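Local coordinates for tyrosine--tRNA ligase, mitochondrial (Coccidioides posadasii, PDB 5IJX), which probably charges mitochondrial tRNA(Tyr) with L-tyrosine at the expense of ATP, the truncated chain holding the class I catalytic domain with tyrosine bound, at residues R44-S49 / L90-V95; G255-K258 / E262-W265; V319-S324 / H359-E364; N170-K175 / W226-R231; I111-G116 / I219-D224. All coordinates share one frame; numbering follows the deposited sequence.

Interaction 1 of 5, residues R44-S49 / L90-V95; sequences RGLVNS and LGWAYV
Trp92 leaves helix 84-95 with CG anti to the carbonyl carbon (chi1 -74°), which carries its indole out to Arg44 and Leu46. Arg44 bends at chi2 and chi3, both close to -67°, which lays its guanidinium beside the benzo end of the indole. CZ2 of Trp92 stands 3.7 Å above the guanidinium plane of Arg44, displaced from the centre of the guanidinium, and the two planes lie 65° apart. The face of the cation therefore receives the edge of the ring; NH2 of Arg44, 4.0 Å from CZ2 of Trp92, lies near the indole plane. At the pyrrole end Leu46 offers a single methyl, CD1, 3.7 Å from CD1 and 3.9 Å from NE1 of Trp92. No hydrogen bond crosses the contact. The N-H groups of Arg44 turn instead to carbonyls at the end of helix 326-333 and beyond it, NE to Lys331 O and NH1 to Val336 O, with a weak third bond from NH2 to Thr334 O. These bonds fix the buried guanidinium against the indole, which also meets Phe40 edge-to-face. Gly45, at positive phi, closes helix 37-43 in a Schellman motif, the C-terminal stop that turns the chain toward strand 49-51, the edge of the Rossmann-type sheet of this class I synthetase.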
# COMPACT_ATOMS: atom_id res chain seq x y z
N ARG A 44 37.20 -13.76 5.96
CA ARG A 44 36.53 -15.00 5.58
C ARG A 44 35.93 -14.95 4.19
O ARG A 44 35.39 -15.96 3.72
CB ARG A 44 35.43 -15.35 6.60
CG ARG A 44 35.90 -15.44 8.04
CD ARG A 44 36.87 -16.60 8.28
NE ARG A 44 36.23 -17.90 8.13
CZ ARG A 44 36.71 -19.04 8.62
NH1 ARG A 44 37.85 -19.04 9.31
NH2 ARG A 44 36.06 -20.18 8.44
N GLY A 45 36.00 -13.80 3.51
CA GLY A 45 35.48 -13.69 2.17
C GLY A 45 33.97 -13.69 2.07
O GLY A 45 33.43 -13.88 0.98
N LEU A 46 33.27 -13.48 3.19
CA LEU A 46 31.82 -13.42 3.18
C LEU A 46 31.29 -12.03 2.83
O LEU A 46 30.07 -11.87 2.70
CB LEU A 46 31.25 -13.84 4.54
CG LEU A 46 31.49 -15.29 4.96
CD1 LEU A 46 30.97 -15.52 6.37
CD2 LEU A 46 30.82 -16.26 3.99
N VAL A 47 32.15 -11.04 2.67
CA VAL A 47 31.74 -9.67 2.42
C VAL A 47 32.04 -9.37 0.96
O VAL A 47 33.19 -9.10 0.60
CB VAL A 47 32.45 -8.68 3.35
CG1 VAL A 47 32.00 -7.25 3.06
CG2 VAL A 47 32.19 -9.04 4.81
N ASN A 48 31.02 -9.41 0.11
CA ASN A 48 31.19 -8.94 -1.25
C ASN A 48 31.21 -7.42 -1.31
O ASN A 48 31.99 -6.83 -2.08
CB ASN A 48 30.10 -9.49 -2.17
CG ASN A 48 30.21 -8.96 -3.59
OD1 ASN A 48 29.35 -8.21 -4.05
ND2 ASN A 48 31.27 -9.34 -4.28
N SER A 49 30.38 -6.75 -0.51
CA SER A 49 30.46 -5.29 -0.42
C SER A 49 29.62 -4.84 0.77
O SER A 49 28.81 -5.59 1.32
CB SER A 49 29.98 -4.61 -1.71
OG SER A 49 28.57 -4.59 -1.78
N LEU A 90 25.12 -14.42 9.55
CA LEU A 90 24.26 -14.47 10.73
C LEU A 90 24.84 -15.41 11.77
O LEU A 90 25.04 -15.02 12.93
CB LEU A 90 22.85 -14.93 10.34
CG LEU A 90 21.97 -13.97 9.53
CD1 LEU A 90 20.53 -14.47 9.54
CD2 LEU A 90 22.03 -12.54 10.05
N GLY A 91 25.16 -16.63 11.37
CA GLY A 91 25.77 -17.60 12.26
C GLY A 91 26.90 -16.95 13.02
O GLY A 91 26.87 -16.87 14.26
N TRP A 92 27.90 -16.45 12.29
CA TRP A 92 29.01 -15.78 12.94
C TRP A 92 28.49 -14.71 13.90
O TRP A 92 28.77 -14.74 15.10
CB TRP A 92 29.95 -15.17 11.90
CG TRP A 92 30.80 -16.19 11.20
CD1 TRP A 92 30.73 -16.55 9.88
CD2 TRP A 92 31.85 -16.97 11.77
NE1 TRP A 92 31.67 -17.52 9.61
CE2 TRP A 92 32.37 -17.79 10.75
CE3 TRP A 92 32.40 -17.06 13.06
CZ2 TRP A 92 33.42 -18.68 10.97
CZ3 TRP A 92 33.44 -17.96 13.27
CH2 TRP A 92 33.93 -18.75 12.23
N ALA A 93 27.67 -13.79 13.37
CA ALA A 93 27.10 -12.75 14.21
C ALA A 93 26.55 -13.34 15.50
O ALA A 93 26.90 -12.90 16.61
CB ALA A 93 26.00 -12.01 13.45
N TYR A 94 25.72 -14.38 15.38
CA TYR A 94 25.10 -14.97 16.56
C TYR A 94 26.15 -15.40 17.58
O TYR A 94 26.07 -15.05 18.76
CB TYR A 94 24.23 -16.15 16.16
CG TYR A 94 23.73 -16.95 17.34
CD1 TYR A 94 22.77 -16.43 18.20
CD2 TYR A 94 24.21 -18.23 17.59
CE1 TYR A 94 22.31 -17.16 19.27
CE2 TYR A 94 23.75 -18.97 18.66
CZ TYR A 94 22.80 -18.43 19.50
OH TYR A 94 22.35 -19.16 20.57
N VAL A 95 27.17 -16.13 17.13
CA VAL A 95 28.11 -16.75 18.06
C VAL A 95 29.07 -15.69 18.57
O VAL A 95 29.94 -15.97 19.41
CB VAL A 95 28.88 -17.93 17.41
CG1 VAL A 95 27.91 -19.03 16.98
CG2 VAL A 95 29.73 -17.45 16.25

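Interaction 2 of 5, residues G255-K258 / E262-W265; sequences GILK and ESEW
An ST turn that begins at Ser263, in the loop after helix 243-259, brings Ser263 and Trp265 against Leu257 in the last turns of that helix. The turn is closed by the backbone N of Trp265, which donates to OG of Ser263 over 3.2 Å in a nearly straight bond (171°). A chi1 of 171° sets OG of Ser263 anti to the backbone N, where the amide of Trp265 can reach it. Leu257 does the touching from the helix side, with both branches. Its CD2 methyl lies 3.5 Å from the carbonyl O of Trp265 and 4.0 Å from CB of Trp265, while its CD1 methyl is 3.7 Å from that same O of Trp265. Ser263 is met more loosely, its OG 4.3 Å from CD2 of Leu257. Trp265 thus offers Leu257 its backbone and CB. That CB also packs on Phe229, while the indole leads away to Trp226 and Gln230 of 226-231. One face of the indole is partly covered from within the loop, CB of Glu264 standing 3.9 Å above it and away from its centre. Leu257 touches Trp226 as well, so helix 217-229 lies against both the end of helix 243-259 and the loop after it. With no hydrogen bond between the two segments, the join rests on van der Waals contact of the leucine methyls with a backbone carbonyl and CB of Trp265, and the polar bond inside the turn serves to set the shape of the surface those methyls meet.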
# COMPACT_ATOMS: atom_id res chain seq x y z
N GLY A 255 15.13 8.19 5.22
CA GLY A 255 14.09 9.13 4.84
C GLY A 255 13.06 9.31 5.94
O GLY A 255 12.59 10.42 6.19
N ILE A 256 12.70 8.22 6.61
CA ILE A 256 11.76 8.30 7.72
C ILE A 256 12.34 9.16 8.84
O ILE A 256 11.69 10.07 9.36
CB ILE A 256 11.38 6.89 8.22
CG1 ILE A 256 10.59 6.16 7.13
CG2 ILE A 256 10.59 6.97 9.52
CD1 ILE A 256 10.28 4.72 7.46
N LEU A 257 13.59 8.87 9.23
CA LEU A 257 14.20 9.62 10.33
C LEU A 257 14.41 11.08 9.95
O LEU A 257 14.16 11.98 10.76
CB LEU A 257 15.53 8.97 10.73
CG LEU A 257 15.49 7.48 11.07
CD1 LEU A 257 16.90 6.99 11.35
CD2 LEU A 257 14.59 7.21 12.27
N LYS A 258 14.86 11.33 8.72
CA LYS A 258 15.11 12.70 8.28
C LYS A 258 13.84 13.53 8.21
O LYS A 258 13.93 14.77 8.13
CB LYS A 258 15.79 12.67 6.91
CG LYS A 258 16.21 14.04 6.39
N GLU A 262 12.06 14.15 15.41
CA GLU A 262 11.71 13.93 16.80
C GLU A 262 11.49 12.45 17.11
O GLU A 262 11.12 12.13 18.25
CB GLU A 262 10.44 14.72 17.17
CG GLU A 262 9.11 14.08 16.78
CD GLU A 262 8.86 14.09 15.29
OE1 GLU A 262 9.70 14.63 14.54
OE2 GLU A 262 7.81 13.56 14.86
N SER A 263 11.72 11.57 16.15
CA SER A 263 11.38 10.16 16.30
C SER A 263 12.22 9.50 17.39
O SER A 263 13.37 9.87 17.64
CB SER A 263 11.60 9.42 14.98
OG SER A 263 11.47 8.02 15.16
N GLU A 264 11.63 8.50 18.03
CA GLU A 264 12.33 7.73 19.05
C GLU A 264 13.61 7.10 18.52
O GLU A 264 14.45 6.68 19.33
CB GLU A 264 11.39 6.65 19.59
CG GLU A 264 12.00 5.73 20.64
CD GLU A 264 11.00 4.71 21.15
OE1 GLU A 264 9.81 4.81 20.79
OE2 GLU A 264 11.41 3.80 21.90
N TRP A 265 13.78 7.03 17.20
CA TRP A 265 14.94 6.39 16.59
C TRP A 265 15.79 7.35 15.77
O TRP A 265 16.72 6.91 15.08
CB TRP A 265 14.49 5.22 15.72
CG TRP A 265 13.78 4.16 16.51
CD1 TRP A 265 14.36 3.16 17.25
CD2 TRP A 265 12.37 4.00 16.66
NE1 TRP A 265 13.39 2.39 17.84
CE2 TRP A 265 12.16 2.89 17.49
CE3 TRP A 265 11.26 4.69 16.16
CZ2 TRP A 265 10.88 2.45 17.84
CZ3 TRP A 265 9.99 4.25 16.51
CH2 TRP A 265 9.82 3.14 17.34

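Interaction 3 of 5, residues V319-S324 / H359-E364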
# COMPACT_ATOMS: atom_id res chain seq x y z
N VAL A 319 32.97 -32.64 -2.00
CA VAL A 319 34.24 -33.33 -2.23
C VAL A 319 34.86 -32.87 -3.54
O VAL A 319 36.08 -32.68 -3.63
CB VAL A 319 34.03 -34.86 -2.21
CG1 VAL A 319 35.25 -35.59 -2.76
CG2 VAL A 319 33.73 -35.34 -0.80
N ARG A 320 34.04 -32.70 -4.58
CA ARG A 320 34.52 -32.43 -5.93
C ARG A 320 34.76 -30.95 -6.20
O ARG A 320 34.69 -30.51 -7.36
CB ARG A 320 33.53 -32.99 -6.96
N VAL A 321 35.05 -30.16 -5.17
CA VAL A 321 35.32 -28.74 -5.34
C VAL A 321 36.73 -28.56 -5.89
O VAL A 321 37.66 -29.28 -5.51
CB VAL A 321 35.13 -27.99 -4.02
CG1 VAL A 321 35.62 -26.55 -4.14
CG2 VAL A 321 33.66 -28.01 -3.61
N ALA A 322 36.89 -27.57 -6.77
CA ALA A 322 38.18 -27.31 -7.39
C ALA A 322 39.25 -27.10 -6.33
O ALA A 322 39.01 -26.47 -5.29
CB ALA A 322 38.09 -26.08 -8.29
N ASP A 323 40.44 -27.64 -6.59
CA ASP A 323 41.59 -27.33 -5.74
C ASP A 323 41.84 -25.83 -5.67
O ASP A 323 42.27 -25.32 -4.64
CB ASP A 323 42.84 -28.05 -6.26
CG ASP A 323 42.79 -29.55 -6.02
OD1 ASP A 323 42.39 -29.97 -4.91
OD2 ASP A 323 43.14 -30.31 -6.95
N SER A 324 41.57 -25.12 -6.77
CA SER A 324 41.79 -23.68 -6.80
C SER A 324 40.87 -22.93 -5.85
O SER A 324 41.20 -21.84 -5.38
CB SER A 324 41.60 -23.16 -8.22
OG SER A 324 41.58 -21.74 -8.26
N HIS A 359 37.82 -32.85 1.87
CA HIS A 359 37.16 -33.75 2.81
C HIS A 359 36.81 -33.05 4.12
O HIS A 359 35.69 -33.18 4.62
CB HIS A 359 38.04 -34.97 3.07
CG HIS A 359 37.80 -36.10 2.11
ND1 HIS A 359 37.03 -37.19 2.43
CD2 HIS A 359 38.22 -36.29 0.84
CE1 HIS A 359 36.98 -38.01 1.40
NE2 HIS A 359 37.70 -37.49 0.42
N LYS A 360 37.77 -32.32 4.70
CA LYS A 360 37.45 -31.51 5.88
C LYS A 360 36.30 -30.56 5.59
O LYS A 360 35.38 -30.42 6.40
CB LYS A 360 38.69 -30.75 6.34
CG LYS A 360 38.50 -29.94 7.61
CD LYS A 360 38.25 -30.84 8.82
CE LYS A 360 38.18 -30.03 10.10
N LEU A 361 36.34 -29.90 4.43
CA LEU A 361 35.25 -29.02 4.02
C LEU A 361 33.91 -29.75 4.04
O LEU A 361 32.97 -29.35 4.74
CB LEU A 361 35.55 -28.48 2.61
CG LEU A 361 34.50 -27.60 1.95
CD1 LEU A 361 34.40 -26.26 2.66
CD2 LEU A 361 34.85 -27.40 0.49
N ALA A 362 33.81 -30.85 3.28
CA ALA A 362 32.54 -31.56 3.16
C ALA A 362 32.05 -32.03 4.53
O ALA A 362 30.88 -31.83 4.88
CB ALA A 362 32.70 -32.75 2.20
N ARG A 363 32.93 -32.66 5.31
CA ARG A 363 32.54 -33.13 6.64
C ARG A 363 32.01 -31.99 7.49
O ARG A 363 30.93 -32.09 8.09
CB ARG A 363 33.73 -33.81 7.33
N GLU A 364 32.75 -30.88 7.55
CA GLU A 364 32.32 -29.72 8.32
C GLU A 364 30.91 -29.28 7.91
O GLU A 364 30.02 -29.14 8.76
CB GLU A 364 33.31 -28.57 8.13
CG GLU A 364 34.67 -28.79 8.78
CD GLU A 364 34.62 -28.62 10.29
OE1 GLU A 364 33.53 -28.36 10.84
OE2 GLU A 364 35.69 -28.76 10.93
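Val319 splits its two methyls between neighbours on helix 356-370. CG2 rests 4.1 Å from CB of Ala362, while CG1 is 4.4 Å from NE2 of His359, approaching that imidazole obliquely. With chi1 at 167°, CG1 is anti to the backbone N of Val319 and CG2 anti to the carbonyl carbon, which spreads the branches over those two residues. Two positions on, CG2 of Val321 meets CD2 of Leu361 at 4.3 Å. Around this first shell, Ala362 also packs on Tyr315 and Phe318 of helix 311-319, and Leu361 on Leu330 of helix 326-333. Gln358, just before the segment, donates through NE2 to the carbonyl O of Val321. Deeper along the helix, Glu364 OE1 is hydrogen-bonded to Tyr150 OH. The surrounding group of helices (311-319 to 356-370) is consistent with the helical domain that follows the catalytic fold in tyrosyl-tRNA synthetases. Across the two segments the contact implies light van der Waals packing, apolar at Ala362 and Leu361 and beside an imidazole nitrogen at His359; the polar tie between the two parts comes from Gln358, which probably helps to hold the loop at Val321.

Interaction 4 of 5, residues N170-K175 / W226-R231; sequences NTWWNK and WYLFQR
Trp172 and Tyr227 form the tight part of this contact, an offset stack in which the six-membered ring of Trp172 and the phenol ring of Tyr227 have centroids 4.0 Å apart and planes tilted by 21°. Atom CD2 of Tyr227 stands 3.5 Å above the indole plane of Trp172, displaced from the ring centre. The indole reaches this place because CG of Trp172 sits between the backbone N and the carbonyl carbon (chi1 51°), while Tyr227 extends with CG anti to its backbone N (178°). Packing is looser at the far end of the indole, where CH2 of Trp172 approaches CD2 of Leu228 at 4.3 Å. On the solvent side, the exposed Arg231 folds back over the other face of Tyr227, its NH1 3.3 Å above the phenol plane and over the centre. The same NH1 donates to the carbonyl O of Tyr227 at 2.9 Å, which holds the guanidinium over the ring, so the phenol lies between an indole and a cation. Inward, NE1 of Trp172 is hydrogen-bonded to Asp224 one turn earlier on the partner helix. The short helix 170-173, which follows strand 164-168 at the edge of the sheet, is thereby laid against the C-terminal end of helix 217-229; Leu228 reaches on to strand 233-239, and Asn174 is hydrogen-bonded to Lys179 of the second subunit.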
# COMPACT_ATOMS: atom_id res chain seq x y z
N ASN A 170 4.92 -11.96 7.38
CA ASN A 170 3.48 -11.81 7.47
C ASN A 170 2.98 -11.82 8.90
O ASN A 170 1.77 -11.65 9.12
CB ASN A 170 2.76 -12.88 6.63
CG ASN A 170 3.07 -14.29 7.08
OD1 ASN A 170 3.36 -14.55 8.24
ND2 ASN A 170 2.99 -15.22 6.13
N THR A 171 3.86 -12.02 9.88
CA THR A 171 3.51 -11.71 11.26
C THR A 171 2.99 -10.28 11.38
O THR A 171 2.13 -10.00 12.23
CB THR A 171 4.72 -11.91 12.18
OG1 THR A 171 5.07 -13.30 12.21
CG2 THR A 171 4.42 -11.44 13.60
N TRP A 172 3.50 -9.37 10.55
CA TRP A 172 3.02 -7.99 10.56
C TRP A 172 2.29 -7.57 9.30
O TRP A 172 1.52 -6.61 9.35
CB TRP A 172 4.18 -7.01 10.82
CG TRP A 172 5.39 -7.17 9.93
CD1 TRP A 172 5.59 -6.62 8.70
CD2 TRP A 172 6.58 -7.91 10.23
NE1 TRP A 172 6.82 -6.97 8.21
CE2 TRP A 172 7.45 -7.77 9.12
CE3 TRP A 172 7.00 -8.69 11.31
CZ2 TRP A 172 8.71 -8.36 9.08
CZ3 TRP A 172 8.24 -9.28 11.27
CH2 TRP A 172 9.09 -9.12 10.16
N TRP A 173 2.48 -8.27 8.17
CA TRP A 173 1.73 -7.92 6.97
C TRP A 173 0.29 -8.43 7.03
O TRP A 173 -0.55 -7.93 6.27
CB TRP A 173 2.42 -8.47 5.72
CG TRP A 173 3.68 -7.75 5.38
CD1 TRP A 173 4.94 -8.26 5.34
CD2 TRP A 173 3.80 -6.36 5.02
NE1 TRP A 173 5.84 -7.29 4.98
CE2 TRP A 173 5.16 -6.11 4.78
CE3 TRP A 173 2.88 -5.32 4.89
CZ2 TRP A 173 5.63 -4.86 4.41
CZ3 TRP A 173 3.35 -4.07 4.52
CH2 TRP A 173 4.71 -3.85 4.29
N ASN A 174 -0.00 -9.40 7.89
CA ASN A 174 -1.38 -9.82 8.09
C ASN A 174 -2.27 -8.67 8.55
O ASN A 174 -3.49 -8.72 8.34
CB ASN A 174 -1.44 -10.94 9.13
CG ASN A 174 -1.07 -12.29 8.54
OD1 ASN A 174 -0.73 -12.40 7.36
ND2 ASN A 174 -1.13 -13.33 9.37
N LYS A 175 -1.69 -7.63 9.16
CA LYS A 175 -2.47 -6.54 9.73
C LYS A 175 -1.92 -5.15 9.43
O LYS A 175 -2.61 -4.17 9.72
CB LYS A 175 -2.57 -6.71 11.25
CG LYS A 175 -3.31 -7.96 11.69
N TRP A 226 12.46 -1.63 8.22
CA TRP A 226 12.09 -0.61 9.19
C TRP A 226 11.50 -1.24 10.44
O TRP A 226 11.85 -0.87 11.57
CB TRP A 226 11.11 0.37 8.54
CG TRP A 226 10.40 1.30 9.46
CD1 TRP A 226 9.05 1.39 9.65
CD2 TRP A 226 10.98 2.31 10.29
NE1 TRP A 226 8.76 2.38 10.56
CE2 TRP A 226 9.93 2.96 10.97
CE3 TRP A 226 12.30 2.72 10.54
CZ2 TRP A 226 10.15 3.99 11.87
CZ3 TRP A 226 12.51 3.75 11.44
CH2 TRP A 226 11.45 4.37 12.09
N TYR A 227 10.60 -2.21 10.26
CA TYR A 227 10.00 -2.92 11.38
C TYR A 227 11.07 -3.52 12.28
O TYR A 227 11.04 -3.35 13.50
CB TYR A 227 9.06 -4.01 10.85
CG TYR A 227 8.41 -4.85 11.92
CD1 TYR A 227 7.14 -4.55 12.39
CD2 TYR A 227 9.05 -5.97 12.44
CE1 TYR A 227 6.53 -5.32 13.36
CE2 TYR A 227 8.45 -6.74 13.41
CZ TYR A 227 7.19 -6.42 13.87
OH TYR A 227 6.60 -7.20 14.84
N LEU A 228 12.04 -4.23 11.69
CA LEU A 228 13.13 -4.79 12.48
C LEU A 228 14.07 -3.71 13.00
O LEU A 228 14.73 -3.92 14.03
CB LEU A 228 13.90 -5.81 11.65
CG LEU A 228 13.07 -7.01 11.19
CD1 LEU A 228 13.87 -7.88 10.24
CD2 LEU A 228 12.59 -7.82 12.39
N PHE A 229 14.14 -2.57 12.32
CA PHE A 229 14.99 -1.47 12.76
C PHE A 229 14.49 -0.91 14.08
O PHE A 229 15.29 -0.66 14.99
CB PHE A 229 15.02 -0.38 11.68
CG PHE A 229 15.90 0.79 12.02
CD1 PHE A 229 17.25 0.77 11.71
CD2 PHE A 229 15.38 1.93 12.62
CE1 PHE A 229 18.07 1.85 12.01
CE2 PHE A 229 16.19 3.01 12.92
CZ PHE A 229 17.53 2.97 12.61
N GLN A 230 13.18 -0.73 14.22
CA GLN A 230 12.64 -0.30 15.50
C GLN A 230 12.94 -1.30 16.61
O GLN A 230 12.83 -0.94 17.79
CB GLN A 230 11.13 -0.09 15.38
CG GLN A 230 10.74 0.93 14.34
CD GLN A 230 9.25 1.05 14.17
OE1 GLN A 230 8.74 1.08 13.05
NE2 GLN A 230 8.53 1.11 15.28
N ARG A 231 13.33 -2.52 16.27
CA ARG A 231 13.56 -3.59 17.24
C ARG A 231 15.03 -4.00 17.27
O ARG A 231 15.36 -5.18 17.38
CB ARG A 231 12.66 -4.78 16.94
CG ARG A 231 11.18 -4.43 17.08
CD ARG A 231 10.26 -5.47 16.48
NE ARG A 231 8.86 -5.16 16.76
CZ ARG A 231 8.17 -4.20 16.15
NH1 ARG A 231 8.74 -3.45 15.22
NH2 ARG A 231 6.91 -3.98 16.47

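Interaction 5 of 5, residues I111-G116 / I219-D224. With TYR (tyrosine), chain B.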
# COMPACT_ATOMS: atom_id res chain seq x y z
N ILE A 111 4.21 -12.22 -4.00
CA ILE A 111 4.41 -11.30 -5.11
C ILE A 111 5.64 -11.67 -5.94
O ILE A 111 5.63 -11.54 -7.16
CB ILE A 111 4.52 -9.86 -4.58
CG1 ILE A 111 3.23 -9.45 -3.87
CG2 ILE A 111 4.82 -8.89 -5.72
CD1 ILE A 111 3.34 -8.16 -3.09
N GLY A 112 6.70 -12.13 -5.28
CA GLY A 112 7.93 -12.47 -5.97
C GLY A 112 8.83 -11.28 -6.15
O GLY A 112 8.40 -10.23 -6.65
N ASP A 113 10.09 -11.41 -5.76
CA ASP A 113 11.04 -10.32 -5.90
C ASP A 113 11.34 -10.09 -7.38
O ASP A 113 11.85 -11.01 -8.04
CB ASP A 113 12.32 -10.64 -5.14
CG ASP A 113 13.23 -9.44 -5.00
OD1 ASP A 113 12.93 -8.40 -5.63
OD2 ASP A 113 14.25 -9.53 -4.28
N PRO A 114 11.05 -8.92 -7.94
CA PRO A 114 11.29 -8.71 -9.38
C PRO A 114 12.75 -8.54 -9.76
O PRO A 114 13.03 -8.30 -10.94
CB PRO A 114 10.49 -7.43 -9.68
CG PRO A 114 10.42 -6.71 -8.39
CD PRO A 114 10.35 -7.77 -7.33
N THR A 115 13.69 -8.63 -8.82
CA THR A 115 15.11 -8.64 -9.18
C THR A 115 15.58 -10.09 -9.26
O THR A 115 15.27 -10.87 -8.36
CB THR A 115 15.98 -7.85 -8.17
OG1 THR A 115 17.34 -7.83 -8.62
CG2 THR A 115 15.94 -8.48 -6.81
N GLY A 116 16.31 -10.49 -10.30
CA GLY A 116 16.68 -9.68 -11.45
C GLY A 116 15.88 -10.04 -12.68
O GLY A 116 16.36 -9.89 -13.80
N ILE A 219 9.36 -1.70 -1.58
CA ILE A 219 8.77 -0.97 -0.46
C ILE A 219 8.45 -1.92 0.68
O ILE A 219 8.76 -1.65 1.84
CB ILE A 219 7.51 -0.21 -0.92
CG1 ILE A 219 7.87 0.75 -2.06
CG2 ILE A 219 6.91 0.55 0.26
CD1 ILE A 219 6.70 1.53 -2.60
N MSE A 220 7.82 -3.05 0.37
CA MSE A 220 7.48 -4.01 1.41
C MSE A 220 8.74 -4.49 2.11
O MSE A 220 8.79 -4.58 3.33
CB MSE A 220 6.73 -5.20 0.83
CG MSE A 220 5.37 -4.85 0.25
SE MSE A 220 4.39 -6.44 -0.27
CE MSE A 220 3.62 -6.92 1.46
N GLN A 221 9.78 -4.79 1.32
CA GLN A 221 11.02 -5.25 1.93
C GLN A 221 11.66 -4.16 2.78
O GLN A 221 12.16 -4.43 3.89
CB GLN A 221 11.98 -5.73 0.84
CG GLN A 221 13.36 -6.10 1.36
CD GLN A 221 14.12 -6.97 0.38
OE1 GLN A 221 13.56 -7.49 -0.58
NE2 GLN A 221 15.42 -7.13 0.63
N GLY A 222 11.66 -2.92 2.29
CA GLY A 222 12.14 -1.82 3.10
C GLY A 222 11.36 -1.66 4.39
O GLY A 222 11.92 -1.25 5.41
N TRP A 223 10.07 -1.97 4.36
CA TRP A 223 9.25 -1.87 5.56
C TRP A 223 9.52 -3.01 6.52
O TRP A 223 9.41 -2.82 7.74
CB TRP A 223 7.76 -1.83 5.19
CG TRP A 223 6.89 -1.45 6.34
CD1 TRP A 223 6.22 -2.30 7.18
CD2 TRP A 223 6.59 -0.12 6.79
NE1 TRP A 223 5.52 -1.58 8.13
CE2 TRP A 223 5.73 -0.24 7.91
CE3 TRP A 223 6.96 1.15 6.36
CZ2 TRP A 223 5.25 0.87 8.59
CZ3 TRP A 223 6.48 2.25 7.04
CH2 TRP A 223 5.63 2.10 8.14
N ASP A 224 9.86 -4.19 6.01
CA ASP A 224 10.41 -5.23 6.88
C ASP A 224 11.65 -4.71 7.58
O ASP A 224 11.80 -4.83 8.80
CB ASP A 224 10.74 -6.49 6.07
CG ASP A 224 9.51 -7.19 5.54
OD1 ASP A 224 8.39 -6.85 5.97
OD2 ASP A 224 9.67 -8.09 4.70
N TYR B . 14.44 -10.55 -1.59
CA TYR B . 14.84 -11.81 -0.98
C TYR B . 14.98 -12.91 -2.03
O TYR B . 15.72 -13.88 -1.86
CB TYR B . 13.82 -12.23 0.09
CG TYR B . 13.56 -11.19 1.16
CD1 TYR B . 14.58 -10.38 1.64
CD2 TYR B . 12.29 -11.02 1.69
CE1 TYR B . 14.33 -9.42 2.62
CE2 TYR B . 12.03 -10.08 2.67
CZ TYR B . 13.06 -9.28 3.13
OH TYR B . 12.80 -8.34 4.10
OXT TYR B . 14.35 -12.85 -3.09
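Gln221 faces Asp113 across the amino group of the bound tyrosine. From CB the Gln221 chain is extended, CG anti to the backbone N (chi1 174°), and passes along the substrate ring. CG of Gln221 lies 3.6 Å from OH of the ligand, and CD reaches CE1 of the ligand at 3.3 Å. At the tip, OE1 of Gln221 takes a weak hydrogen bond from the ligand N at 3.3 Å. NE2 of Gln221, 3.2 Å from CE1 of the ligand, lies beside the ring and donates to OE1 of Gln236 and of Gln242, fixing the amide's rotation. This is the amino-acid pocket of a class I synthetase, set at the C-terminal edge of the parallel strands of the Rossmann-type sheet. Asp113 comes from the loop after strand 99-104 and accepts from the same ligand N through OD2 at 2.9 Å; OD1 of Asp113 accepts from the backbone N of Thr115, closing an Asx turn that steadies the carboxylate. One helical turn beyond Gln221, Asp224 OD2 receives the ligand phenol OH at 3.2 Å. CD1 of Ile111 packs on SE of selenomethionine Met220, which also packs on Leu178 of the second subunit.

Overall arrangement
From the N terminus, interaction 1 comes first, folding the exit of helix 37-43 onto helix 84-95 and closing before any other contact opens. Interactions 5 and 4 then cross: 111-116 and 170-175 open in turn, and 219-224 and 226-231 answer in the same order from helix 217-229. Asp224 links the two, since Trp172 and Trp173 both bond to its OD1, and both contacts touch the second subunit. Interaction 2 is a short local closure after helix 243-259, packed against interaction 4. Interaction 3 ties the C-terminal helices, its centre about 48 Å from that of interaction 2, on the opposite side of the chain's centre.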